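Local coordinates for protein oxidized polyvinyl alcohol hydrolase (Sphingopyxis, PDB 3WLA) that hydrolyses beta-diketones such as nonane-4,6-dione, and cleaves oxidized polyvinyl alcohol in the second step of polyvinyl alcohol degradation, at residues Asn23-Phe26 against Lys31-Ala34; Gly70-Leu75 against His285-Val290; Val86-Glu91 against Gly132-Phe137; Gly196-Phe201 against Gln217-Pro222. One frame throughout, in Å; residues are numbered along the deposited sequence.

Interaction 1: Asn23-Phe26 against Lys31-Ala34; sequences NTDF and KKRA
With chi1 near -70° at both residues, Asp-25 and Lys-32 each hold CG anti to their own carbonyl carbon; the extended lysine and the short aspartate therefore run side by side and point the same way. Asp-25 OD1 lies against the lysine chain, 3.2 Å from Lys-32 CD, while the charged ends stay apart, OD1 being 5.0 Å from Lys-32 NZ. The two strands, at 160° to each other, are bound by a pair of backbone bonds between Phe-26 and Arg-33: Phe-26 N reaches Arg-33 O at 2.8 Å, and Arg-33 N returns a bond to Phe-26 O. Asp-25, with positive phi and psi, also faces Arg-33, which makes this a G1 beta bulge in the hairpin of strands 21-28 and 31-38, at one edge of the alpha/beta-hydrolase sheet. The badly angled N-H of Asp-25 is taken up by Gln-92. Phe-26 and Arg-33 share the face covered by helix 133-145: the Phe-26 ring packs on Ala-140 and Cys-144, and the bent Arg-33 chain carries its guanidinium to Asp-134. Further along, Asn-23 O receives a CA-H contact from Ala-34 CA at 3.0 Å, and Thr-24 CG2 rests 4.0 Å from Ala-34 CB.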
loop_
_atom_site.group_PDB
_atom_site.type_symbol
_atom_site.label_atom_id
_atom_site.label_comp_id
_atom_site.label_asym_id
_atom_site.label_seq_id
_atom_site.Cartn_x
_atom_site.Cartn_y
_atom_site.Cartn_z
ATOM N N ASN A 23 -9.885 -16.877 5.892
ATOM C CA ASN A 23 -11.166 -16.837 5.204
ATOM C C ASN A 23 -10.874 -17.111 3.710
ATOM O O ASN A 23 -9.972 -16.466 3.120
ATOM C CB ASN A 23 -11.804 -15.457 5.317
ATOM C CG ASN A 23 -12.254 -15.133 6.720
ATOM O OD1 ASN A 23 -13.458 -14.977 6.974
ATOM N ND2 ASN A 23 -11.299 -15.016 7.640
ATOM N N THR A 24 -11.633 -18.047 3.109
ATOM C CA THR A 24 -11.499 -18.394 1.690
ATOM C C THR A 24 -12.846 -18.286 0.987
ATOM O O THR A 24 -13.897 -18.163 1.623
ATOM C CB THR A 24 -10.915 -19.822 1.496
ATOM O OG1 THR A 24 -11.726 -20.783 2.222
ATOM C CG2 THR A 24 -9.453 -19.864 2.017
ATOM N N ASP A 25 -12.822 -18.238 -0.334
ATOM C CA ASP A 25 -14.053 -18.128 -1.114
ATOM C C ASP A 25 -14.916 -16.890 -0.955
ATOM O O ASP A 25 -16.149 -16.938 -1.056
ATOM C CB ASP A 25 -14.922 -19.384 -0.914
ATOM C CG ASP A 25 -14.273 -20.626 -1.503
ATOM O OD1 ASP A 25 -13.504 -20.475 -2.483
ATOM O OD2 ASP A 25 -14.527 -21.746 -0.999
ATOM N N PHE A 26 -14.278 -15.770 -0.703
ATOM C CA PHE A 26 -14.986 -14.508 -0.607
ATOM C C PHE A 26 -15.246 -14.113 -2.053
ATOM O O PHE A 26 -14.310 -14.005 -2.848
ATOM C CB PHE A 26 -14.100 -13.465 0.034
ATOM C CG PHE A 26 -14.752 -12.145 0.167
ATOM C CD1 PHE A 26 -15.516 -11.852 1.304
ATOM C CD2 PHE A 26 -14.602 -11.182 -0.821
ATOM C CE1 PHE A 26 -16.110 -10.608 1.459
ATOM C CE2 PHE A 26 -15.194 -9.927 -0.691
ATOM C CZ PHE A 26 -15.956 -9.636 0.464
ATOM N N LYS A 31 -14.428 -13.593 -8.582
ATOM C CA LYS A 31 -13.318 -14.472 -8.248
ATOM C C LYS A 31 -13.495 -14.952 -6.813
ATOM O O LYS A 31 -14.258 -14.362 -6.058
ATOM C CB LYS A 31 -11.983 -13.704 -8.394
ATOM C CG LYS A 31 -11.671 -13.239 -9.834
ATOM C CD LYS A 31 -10.538 -12.198 -9.874
ATOM C CE LYS A 31 -10.009 -12.112 -11.291
ATOM N NZ LYS A 31 -9.451 -10.814 -11.549
ATOM N N LYS A 32 -12.790 -16.012 -6.443
ATOM C CA LYS A 32 -12.827 -16.509 -5.077
ATOM C C LYS A 32 -11.586 -15.947 -4.352
ATOM O O LYS A 32 -10.456 -16.336 -4.635
ATOM C CB LYS A 32 -12.828 -18.039 -5.072
ATOM C CG LYS A 32 -14.193 -18.636 -5.605
ATOM C CD LYS A 32 -14.199 -20.163 -5.587
ATOM C CE LYS A 32 -15.351 -20.736 -6.435
ATOM N NZ LYS A 32 -15.076 -22.145 -6.956
ATOM N N ARG A 33 -11.810 -15.059 -3.392
ATOM C CA ARG A 33 -10.681 -14.414 -2.702
ATOM C C ARG A 33 -10.548 -14.868 -1.251
ATOM O O ARG A 33 -11.491 -15.412 -0.650
ATOM C CB ARG A 33 -10.839 -12.898 -2.788
ATOM C CG ARG A 33 -10.977 -12.329 -4.218
ATOM C CD ARG A 33 -9.756 -12.681 -5.111
ATOM N NE ARG A 33 -8.494 -12.137 -4.559
ATOM C CZ ARG A 33 -8.028 -10.912 -4.844
ATOM N NH1 ARG A 33 -8.693 -10.085 -5.646
ATOM N NH2 ARG A 33 -6.861 -10.533 -4.363
ATOM N N ALA A 34 -9.353 -14.669 -0.709
ATOM C CA ALA A 34 -9.034 -15.097 0.636
ATOM C C ALA A 34 -8.326 -13.983 1.424
ATOM O O ALA A 34 -7.694 -13.083 0.827
ATOM C CB ALA A 34 -8.146 -16.357 0.567
#

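Interaction 2: Gly70-Leu75 against His285-Val290; sequences GNNAKL and HMWPQV
The indole of Trp-287 has Gly-70 and Asn-72 over one of its faces. Gly-70 CA sits over the five-membered ring, 3.6 Å from its centroid and 21° off the normal, a CH-pi contact in which CD1 is the nearest ring atom. Gly-70 has a positive phi, a backbone conformation suited to glycine, and its bare CA comes close to the aromatic surface. Asn-72 covers the other end of the same face. Its amide stands nearly upright on the six-membered ring, the two planes 83° apart, with ND2 3.4 Å from Trp-287 CZ2 and offset toward the rim. OD1 accepts a bond from Trp-50 NE1, which helps set the amide's orientation. On the opposite face Pro-288 CD lies 3.4 Å above the ring plane, so the indole is sandwiched between the 70-75 loop and the next residue of its own chain. A chi1 of -160° sets CG of Trp-287 anti to its backbone N and sends the ring toward the 70-75 loop; there NE1 bonds to Asn-296 OD1 of helix 292-304, which fixes the ring's rotation. Gln-289 NE2 donates to Trp-287 O at 2.9 Å, and also to Arg-68 O. Two residues upstream, His-285 bonds through NE2 to Ser-162 OG and through ND1 to Asp-243, consistent with a Ser-His-Asp triad; the buried tryptophan packs the loop after strand 274-280, the histidine loop of an alpha/beta hydrolase, against what is probably its nucleophile elbow, around Ser-162.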
loop_
_atom_site.group_PDB
_atom_site.type_symbol
_atom_site.label_atom_id
_atom_site.label_comp_id
_atom_site.label_asym_id
_atom_site.label_seq_id
_atom_site.Cartn_x
_atom_site.Cartn_y
_atom_site.Cartn_z
ATOM N N GLY A 70 7.784 -8.715 9.020
ATOM C CA GLY A 70 6.934 -7.646 9.544
ATOM C C GLY A 70 6.213 -7.902 10.853
ATOM O O GLY A 70 5.959 -6.979 11.587
ATOM N N ASN A 71 5.833 -9.142 11.127
ATOM C CA ASN A 71 5.111 -9.476 12.376
ATOM C C ASN A 71 3.919 -8.523 12.569
ATOM O O ASN A 71 3.668 -8.000 13.692
ATOM C CB ASN A 71 6.115 -9.408 13.550
ATOM C CG ASN A 71 5.578 -10.048 14.847
ATOM O OD1 ASN A 71 4.822 -11.028 14.813
ATOM N ND2 ASN A 71 5.969 -9.473 16.001
ATOM N N ASN A 72 3.162 -8.327 11.487
ATOM C CA ASN A 72 2.028 -7.406 11.529
ATOM C C ASN A 72 0.868 -7.841 12.435
ATOM O O ASN A 72 0.113 -6.995 12.888
ATOM C CB ASN A 72 1.542 -7.095 10.115
ATOM C CG ASN A 72 2.412 -6.051 9.447
ATOM O OD1 ASN A 72 2.296 -4.867 9.775
ATOM N ND2 ASN A 72 3.302 -6.463 8.535
ATOM N N ALA A 73 0.752 -9.133 12.751
ATOM C CA ALA A 73 -0.327 -9.558 13.633
ATOM C C ALA A 73 -0.172 -8.930 15.027
ATOM O O ALA A 73 -1.113 -8.860 15.805
ATOM C CB ALA A 73 -0.358 -11.141 13.773
ATOM N N LYS A 74 1.039 -8.509 15.347
ATOM C CA LYS A 74 1.313 -7.941 16.659
ATOM C C LYS A 74 0.479 -6.672 16.925
ATOM O O LYS A 74 0.151 -6.371 18.088
ATOM C CB LYS A 74 2.807 -7.660 16.768
ATOM C CG LYS A 74 3.310 -7.085 18.093
ATOM C CD LYS A 74 3.327 -8.093 19.209
ATOM C CE LYS A 74 3.958 -7.463 20.474
ATOM N NZ LYS A 74 5.231 -6.747 20.136
ATOM N N LEU A 75 0.100 -5.968 15.861
ATOM C CA LEU A 75 -0.681 -4.764 16.038
ATOM C C LEU A 75 -2.049 -5.069 16.695
ATOM O O LEU A 75 -2.639 -4.204 17.324
ATOM C CB LEU A 75 -0.873 -4.042 14.718
ATOM C CG LEU A 75 0.249 -3.162 14.152
ATOM C CD1 LEU A 75 0.744 -2.220 15.245
ATOM C CD2 LEU A 75 1.366 -3.975 13.596
ATOM N N HIS A 285 15.301 -3.129 0.662
ATOM C CA HIS A 285 13.968 -3.411 0.119
ATOM C C HIS A 285 13.349 -4.663 0.769
ATOM O O HIS A 285 13.555 -5.776 0.266
ATOM C CB HIS A 285 14.078 -3.616 -1.406
ATOM C CG HIS A 285 12.768 -3.590 -2.116
ATOM N ND1 HIS A 285 11.972 -2.462 -2.165
ATOM C CD2 HIS A 285 12.059 -4.575 -2.734
ATOM C CE1 HIS A 285 10.830 -2.752 -2.771
ATOM N NE2 HIS A 285 10.854 -4.026 -3.124
ATOM N N MET A 286 12.610 -4.467 1.858
ATOM C CA MET A 286 11.945 -5.559 2.586
ATOM C C MET A 286 11.241 -4.853 3.680
ATOM O O MET A 286 11.389 -3.661 3.799
ATOM C CB MET A 286 12.975 -6.541 3.163
ATOM C CG MET A 286 13.987 -5.901 4.093
ATOM S SD MET A 286 15.334 -7.058 4.633
ATOM C CE MET A 286 16.091 -7.275 3.097
ATOM N N TRP A 287 10.473 -5.546 4.501
ATOM C CA TRP A 287 9.788 -4.860 5.585
ATOM C C TRP A 287 10.802 -4.180 6.491
ATOM O O TRP A 287 11.881 -4.710 6.690
ATOM C CB TRP A 287 8.976 -5.868 6.421
ATOM C CG TRP A 287 7.914 -5.188 7.192
ATOM C CD1 TRP A 287 8.036 -4.663 8.449
ATOM C CD2 TRP A 287 6.592 -4.810 6.718
ATOM N NE1 TRP A 287 6.877 -3.971 8.769
ATOM C CE2 TRP A 287 5.988 -4.054 7.732
ATOM C CE3 TRP A 287 5.871 -5.041 5.534
ATOM C CZ2 TRP A 287 4.691 -3.536 7.611
ATOM C CZ3 TRP A 287 4.574 -4.525 5.415
ATOM C CH2 TRP A 287 3.997 -3.791 6.452
ATOM N N PRO A 288 10.480 -2.992 7.040
ATOM C CA PRO A 288 11.400 -2.239 7.961
ATOM C C PRO A 288 11.989 -3.220 8.971
ATOM O O PRO A 288 11.235 -3.861 9.731
ATOM C CB PRO A 288 10.460 -1.242 8.615
ATOM C CG PRO A 288 9.684 -0.798 7.433
ATOM C CD PRO A 288 9.415 -2.101 6.563
ATOM N N GLN A 289 13.325 -3.326 8.993
ATOM C CA GLN A 289 14.001 -4.302 9.851
ATOM C C GLN A 289 14.505 -3.814 11.209
ATOM O O GLN A 289 14.727 -4.626 12.100
ATOM C CB GLN A 289 15.192 -4.907 9.065
ATOM C CG GLN A 289 14.762 -5.591 7.789
ATOM C CD GLN A 289 14.215 -6.985 8.064
ATOM O OE1 GLN A 289 14.870 -7.795 8.699
ATOM N NE2 GLN A 289 13.025 -7.270 7.575
ATOM N N VAL A 290 14.749 -2.519 11.359
ATOM C CA VAL A 290 15.272 -1.958 12.648
ATOM C C VAL A 290 14.114 -1.584 13.548
ATOM O O VAL A 290 13.234 -0.818 13.124
ATOM C CB VAL A 290 16.133 -0.669 12.398
ATOM C CG1 VAL A 290 16.782 -0.100 13.793
ATOM C CG2 VAL A 290 17.147 -0.912 11.339
#

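Interaction 3: Val86-Glu91 against Gly132-Phe137; sequences VRQCAE and GDDVRF
Gln-88, in a 3-10 turn, and Asp-134, in a helix, meet with their side chains crossing obliquely, the amide and carboxylate planes 75° apart. The Gln-88 chain is extended beyond CG, which carries the amide over to the carboxylate; on the way CG passes 3.9 Å from Asp-134 OD1. A water links the same residues: it accepts from Gln-88 N at 2.8 Å and lies 2.9 Å from Asp-134 OD2. That oxygen also receives the backbone N-H of Asn-115, and OD1 forms a salt bridge with Arg-33, so both oxygens of the buried carboxylate have partners. Both aspartates stand in the first turn of helix 133-145, with Gly-132 as N-cap, and the helix end would be expected to favour their negative charge. This helix packs against the sheet of the alpha/beta-hydrolase fold, and the loop after strand 81-85 comes up to its start, tied in turn to Cys-101 by the disulfide of Cys-89. Asp-133 uses OD1 for a salt bridge to Arg-136 NH2 at 2.9 Å, met on its anti side and in the guanidinium plane, while OD2 pairs with Lys-31. Gly-132 O lies 3.5 Å above the same guanidinium plane, over its centre. One turn further into the helix, the ring of Phe-137 approaches the loop backbone, its CE2 4.3 Å from Val-86 O.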
loop_
_atom_site.group_PDB
_atom_site.type_symbol
_atom_site.label_atom_id
_atom_site.label_comp_id
_atom_site.label_asym_id
_atom_site.label_seq_id
_atom_site.Cartn_x
_atom_site.Cartn_y
_atom_site.Cartn_z
ATOM N N VAL A 86 -5.056 -12.003 0.649
ATOM C CA VAL A 86 -4.248 -12.914 -0.127
ATOM C C VAL A 86 -4.257 -12.499 -1.628
ATOM O O VAL A 86 -5.313 -12.156 -2.209
ATOM C CB VAL A 86 -4.764 -14.381 0.022
ATOM C CG1 VAL A 86 -3.948 -15.297 -0.900
ATOM C CG2 VAL A 86 -4.583 -14.828 1.528
ATOM N N ARG A 87 -3.080 -12.533 -2.250
ATOM C CA ARG A 87 -2.955 -12.125 -3.669
ATOM C C ARG A 87 -3.712 -13.136 -4.578
ATOM O O ARG A 87 -3.670 -14.333 -4.309
ATOM C CB ARG A 87 -1.474 -12.120 -4.080
ATOM C CG ARG A 87 -0.609 -11.006 -3.418
ATOM C CD ARG A 87 0.888 -11.329 -3.506
ATOM N NE ARG A 87 1.093 -12.574 -2.755
ATOM C CZ ARG A 87 2.230 -13.258 -2.688
ATOM N NH1 ARG A 87 3.327 -12.806 -3.327
ATOM N NH2 ARG A 87 2.247 -14.417 -1.980
ATOM N N GLN A 88 -4.335 -12.650 -5.651
ATOM C CA GLN A 88 -5.056 -13.537 -6.590
ATOM C C GLN A 88 -4.187 -14.714 -7.041
ATOM O O GLN A 88 -4.636 -15.866 -7.037
ATOM C CB GLN A 88 -5.501 -12.775 -7.846
ATOM C CG GLN A 88 -6.543 -11.757 -7.608
ATOM C CD GLN A 88 -6.841 -10.919 -8.830
ATOM O OE1 GLN A 88 -6.885 -9.682 -8.748
ATOM N NE2 GLN A 88 -7.072 -11.576 -9.970
ATOM N N CYS A 89 -2.936 -14.421 -7.415
ATOM C CA CYS A 89 -1.989 -15.427 -7.912
ATOM C C CYS A 89 -1.613 -16.523 -6.893
ATOM O O CYS A 89 -1.118 -17.596 -7.287
ATOM C CB CYS A 89 -0.682 -14.718 -8.408
ATOM S SG CYS A 89 0.015 -13.671 -7.031
ATOM N N ALA A 90 -1.790 -16.259 -5.600
ATOM C CA ALA A 90 -1.459 -17.268 -4.592
ATOM C C ALA A 90 -2.616 -18.268 -4.458
ATOM O O ALA A 90 -2.545 -19.203 -3.673
ATOM C CB ALA A 90 -1.178 -16.598 -3.215
ATOM N N GLU A 91 -3.669 -18.044 -5.236
ATOM C CA GLU A 91 -4.857 -18.898 -5.253
ATOM C C GLU A 91 -5.363 -19.317 -3.849
ATOM O O GLU A 91 -5.475 -20.503 -3.527
ATOM C CB GLU A 91 -4.577 -20.108 -6.139
ATOM C CG GLU A 91 -4.533 -19.742 -7.641
ATOM C CD GLU A 91 -4.217 -20.940 -8.524
ATOM O OE1 GLU A 91 -3.088 -21.489 -8.406
ATOM O OE2 GLU A 91 -5.095 -21.361 -9.328
ATOM N N GLY A 132 -9.727 -1.430 -10.882
ATOM C CA GLY A 132 -9.255 -2.792 -10.890
ATOM C C GLY A 132 -9.855 -3.676 -9.798
ATOM O O GLY A 132 -10.329 -3.170 -8.761
ATOM N N ASP A 133 -9.809 -4.989 -10.017
ATOM C CA ASP A 133 -10.375 -5.940 -9.073
ATOM C C ASP A 133 -9.788 -5.921 -7.668
ATOM O O ASP A 133 -10.488 -6.180 -6.679
ATOM C CB ASP A 133 -10.249 -7.366 -9.610
ATOM C CG ASP A 133 -11.249 -7.664 -10.701
ATOM O OD1 ASP A 133 -12.163 -6.825 -10.922
ATOM O OD2 ASP A 133 -11.123 -8.742 -11.296
ATOM N N ASP A 134 -8.482 -5.650 -7.562
ATOM C CA ASP A 134 -7.909 -5.648 -6.219
ATOM C C ASP A 134 -8.335 -4.442 -5.404
ATOM O O ASP A 134 -8.588 -4.543 -4.201
ATOM C CB ASP A 134 -6.382 -5.767 -6.274
ATOM C CG ASP A 134 -5.933 -7.181 -6.567
ATOM O OD1 ASP A 134 -6.666 -8.126 -6.208
ATOM O OD2 ASP A 134 -4.836 -7.372 -7.134
ATOM N N VAL A 135 -8.429 -3.285 -6.028
ATOM C CA VAL A 135 -8.875 -2.144 -5.239
ATOM C C VAL A 135 -10.284 -2.415 -4.669
ATOM O O VAL A 135 -10.575 -2.062 -3.535
ATOM C CB VAL A 135 -8.921 -0.844 -6.077
ATOM C CG1 VAL A 135 -9.635 0.272 -5.271
ATOM C CG2 VAL A 135 -7.500 -0.371 -6.429
ATOM N N ARG A 136 -11.145 -3.074 -5.455
ATOM C CA ARG A 136 -12.519 -3.332 -5.023
ATOM C C ARG A 136 -12.591 -4.413 -3.958
ATOM O O ARG A 136 -13.395 -4.331 -3.026
ATOM C CB ARG A 136 -13.397 -3.690 -6.230
ATOM C CG ARG A 136 -13.812 -2.420 -7.032
ATOM C CD ARG A 136 -14.644 -2.737 -8.273
ATOM N NE ARG A 136 -13.981 -3.603 -9.252
ATOM C CZ ARG A 136 -13.400 -3.149 -10.364
ATOM N NH1 ARG A 136 -13.384 -1.833 -10.645
ATOM N NH2 ARG A 136 -12.853 -4.017 -11.205
ATOM N N PHE A 137 -11.749 -5.421 -4.116
ATOM C CA PHE A 137 -11.684 -6.496 -3.153
ATOM C C PHE A 137 -11.301 -5.969 -1.771
ATOM O O PHE A 137 -12.003 -6.263 -0.753
ATOM C CB PHE A 137 -10.665 -7.539 -3.582
ATOM C CG PHE A 137 -10.378 -8.560 -2.511
ATOM C CD1 PHE A 137 -11.438 -9.215 -1.859
ATOM C CD2 PHE A 137 -9.054 -8.893 -2.153
ATOM C CE1 PHE A 137 -11.206 -10.185 -0.872
ATOM C CE2 PHE A 137 -8.811 -9.872 -1.163
ATOM C CZ PHE A 137 -9.894 -10.514 -0.523
HETATM O O HOH W 1 -3.840 -9.972 -6.469
#

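Interaction 4: Gly196-Phe201 against Gln217-Pro222; sequences GSTVPF and QGRVGP
Arg-219 directs its CB toward the 196-201 loop, and its chain meets Thr-198 at about a right angle. CG is 4.0 Å from Thr-198 OG1, and CD comes closer, 3.4 Å from the same OG1. A bend at chi3 (-47°) then swings the guanidinium so that NH1 faces the hydroxyl. NE spends its N-H on Arg-118 O, and CZ stays 3.9 Å from Thr-198 OG1. NH1 is the atom that bonds across: it donates to Thr-198 OG1 at 3.1 Å, but at an N-H...O angle of only 128° the bond is weak, and the methyl of Thr-198, CG2, lies 3.4 Å from NH1. NH2 at the far corner goes to Thr-110 OG1; the bonds of NE and NH2 fix the guanidinium's orientation, and Thr-198 adds a weak third. Behind the side chain, Arg-219 occupies the second position of a type I turn from Gly-218 to Gly-221, and its backbone also bonds to Arg-118 and Tyr-190. The contact brackets helix 201-210, with one loop leading into the helix from strand 181-185 and the other leaving it toward strand 232-238, while Val-220 and Pro-222 rest on helix 163-174.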
loop_
_atom_site.group_PDB
_atom_site.type_symbol
_atom_site.label_atom_id
_atom_site.label_comp_id
_atom_site.label_asym_id
_atom_site.label_seq_id
_atom_site.Cartn_x
_atom_site.Cartn_y
_atom_site.Cartn_z
ATOM N N GLY A 196 1.126 10.449 -20.283
ATOM C CA GLY A 196 0.796 9.077 -19.917
ATOM C C GLY A 196 1.611 7.968 -20.580
ATOM O O GLY A 196 1.412 6.774 -20.269
ATOM N N SER A 197 2.543 8.333 -21.465
ATOM C CA SER A 197 3.336 7.321 -22.187
ATOM C C SER A 197 4.526 6.870 -21.314
ATOM O O SER A 197 5.045 7.659 -20.531
ATOM C CB SER A 197 3.859 7.904 -23.533
ATOM O OG SER A 197 4.771 8.960 -23.272
ATOM N N THR A 198 4.952 5.610 -21.465
ATOM C CA THR A 198 6.082 5.083 -20.665
ATOM C C THR A 198 7.403 4.981 -21.443
ATOM O O THR A 198 7.382 4.657 -22.616
ATOM C CB THR A 198 5.725 3.644 -20.122
ATOM O OG1 THR A 198 4.550 3.756 -19.322
ATOM C CG2 THR A 198 6.864 3.040 -19.215
ATOM N N VAL A 199 8.522 5.323 -20.822
ATOM C CA VAL A 199 9.825 5.137 -21.462
ATOM C C VAL A 199 10.502 4.155 -20.481
ATOM O O VAL A 199 10.106 4.071 -19.301
ATOM C CB VAL A 199 10.606 6.448 -21.647
ATOM C CG1 VAL A 199 9.879 7.296 -22.700
ATOM C CG2 VAL A 199 10.724 7.215 -20.325
ATOM N N PRO A 200 11.503 3.388 -20.960
ATOM C CA PRO A 200 12.225 2.386 -20.162
ATOM C C PRO A 200 12.738 2.838 -18.820
ATOM O O PRO A 200 12.835 4.032 -18.541
ATOM C CB PRO A 200 13.333 1.929 -21.108
ATOM C CG PRO A 200 13.627 3.191 -21.883
ATOM C CD PRO A 200 12.204 3.621 -22.229
ATOM N N PHE A 201 13.074 1.855 -17.991
ATOM C CA PHE A 201 13.565 2.087 -16.649
ATOM C C PHE A 201 14.648 3.153 -16.525
ATOM O O PHE A 201 14.529 4.067 -15.721
ATOM C CB PHE A 201 14.109 0.776 -16.065
ATOM C CG PHE A 201 14.814 0.943 -14.760
ATOM C CD1 PHE A 201 14.111 1.295 -13.609
ATOM C CD2 PHE A 201 16.177 0.719 -14.669
ATOM C CE1 PHE A 201 14.761 1.412 -12.380
ATOM C CE2 PHE A 201 16.849 0.825 -13.455
ATOM C CZ PHE A 201 16.141 1.173 -12.293
ATOM N N GLN A 217 3.202 11.935 -13.293
ATOM C CA GLN A 217 2.064 11.057 -13.529
ATOM C C GLN A 217 2.603 9.626 -13.356
ATOM O O GLN A 217 3.824 9.421 -13.382
ATOM C CB GLN A 217 1.580 11.207 -14.966
ATOM C CG GLN A 217 0.994 12.554 -15.280
ATOM C CD GLN A 217 -0.320 12.815 -14.533
ATOM O OE1 GLN A 217 -1.307 12.037 -14.627
ATOM N NE2 GLN A 217 -0.340 13.911 -13.779
ATOM N N GLY A 218 1.731 8.643 -13.224
ATOM C CA GLY A 218 2.230 7.273 -13.043
ATOM C C GLY A 218 1.132 6.250 -13.322
ATOM O O GLY A 218 -0.047 6.569 -13.077
ATOM N N ARG A 219 1.489 5.058 -13.831
ATOM C CA ARG A 219 0.494 4.041 -14.144
ATOM C C ARG A 219 -0.104 3.400 -12.866
ATOM O O ARG A 219 -1.063 2.607 -12.945
ATOM C CB ARG A 219 1.089 2.965 -15.055
ATOM C CG ARG A 219 1.792 3.536 -16.381
ATOM C CD ARG A 219 2.010 2.508 -17.449
ATOM N NE ARG A 219 2.602 1.269 -16.927
ATOM C CZ ARG A 219 3.872 1.119 -16.563
ATOM N NH1 ARG A 219 4.762 2.116 -16.679
ATOM N NH2 ARG A 219 4.226 -0.034 -15.983
ATOM N N VAL A 220 0.426 3.756 -11.716
ATOM C CA VAL A 220 -0.128 3.181 -10.463
ATOM C C VAL A 220 -1.489 3.793 -10.211
ATOM O O VAL A 220 -2.360 3.206 -9.546
ATOM C CB VAL A 220 0.808 3.429 -9.213
ATOM C CG1 VAL A 220 0.923 4.931 -8.905
ATOM C CG2 VAL A 220 0.247 2.667 -7.977
ATOM N N GLY A 221 -1.713 4.965 -10.795
ATOM C CA GLY A 221 -2.979 5.651 -10.530
ATOM C C GLY A 221 -3.856 5.966 -11.711
ATOM O O GLY A 221 -3.648 5.481 -12.824
ATOM N N PRO A 222 -4.887 6.763 -11.491
ATOM C CA PRO A 222 -5.741 7.085 -12.628
ATOM C C PRO A 222 -4.941 7.960 -13.610
ATOM O O PRO A 222 -3.941 8.582 -13.212
ATOM C CB PRO A 222 -6.861 7.890 -11.984
ATOM C CG PRO A 222 -6.880 7.373 -10.525
ATOM C CD PRO A 222 -5.403 7.342 -10.245
#

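From the N terminus, interaction 1 closes first, joining neighbouring strands of a hairpin at the sheet's edge. Interaction 2 opens next at 70-75 and closes 210 residues later at 285-290, tying the loop between helix 60-65 and strand 81-85 to that between strand 274-280 and helix 292-304; interactions 3 and 4 both fall within its span, without crossing. Interaction 3 closes the long loop between strand 81-85 and helix 133-145; interaction 4 closes the shorter excursion through helix 201-210. Interactions 1 and 3 touch, centres 9 Å apart, so the hairpin meets both the loop after strand 81-85 and the start of helix 133-145. Interactions 2 and 4 lie on opposite sides of the chain's centre.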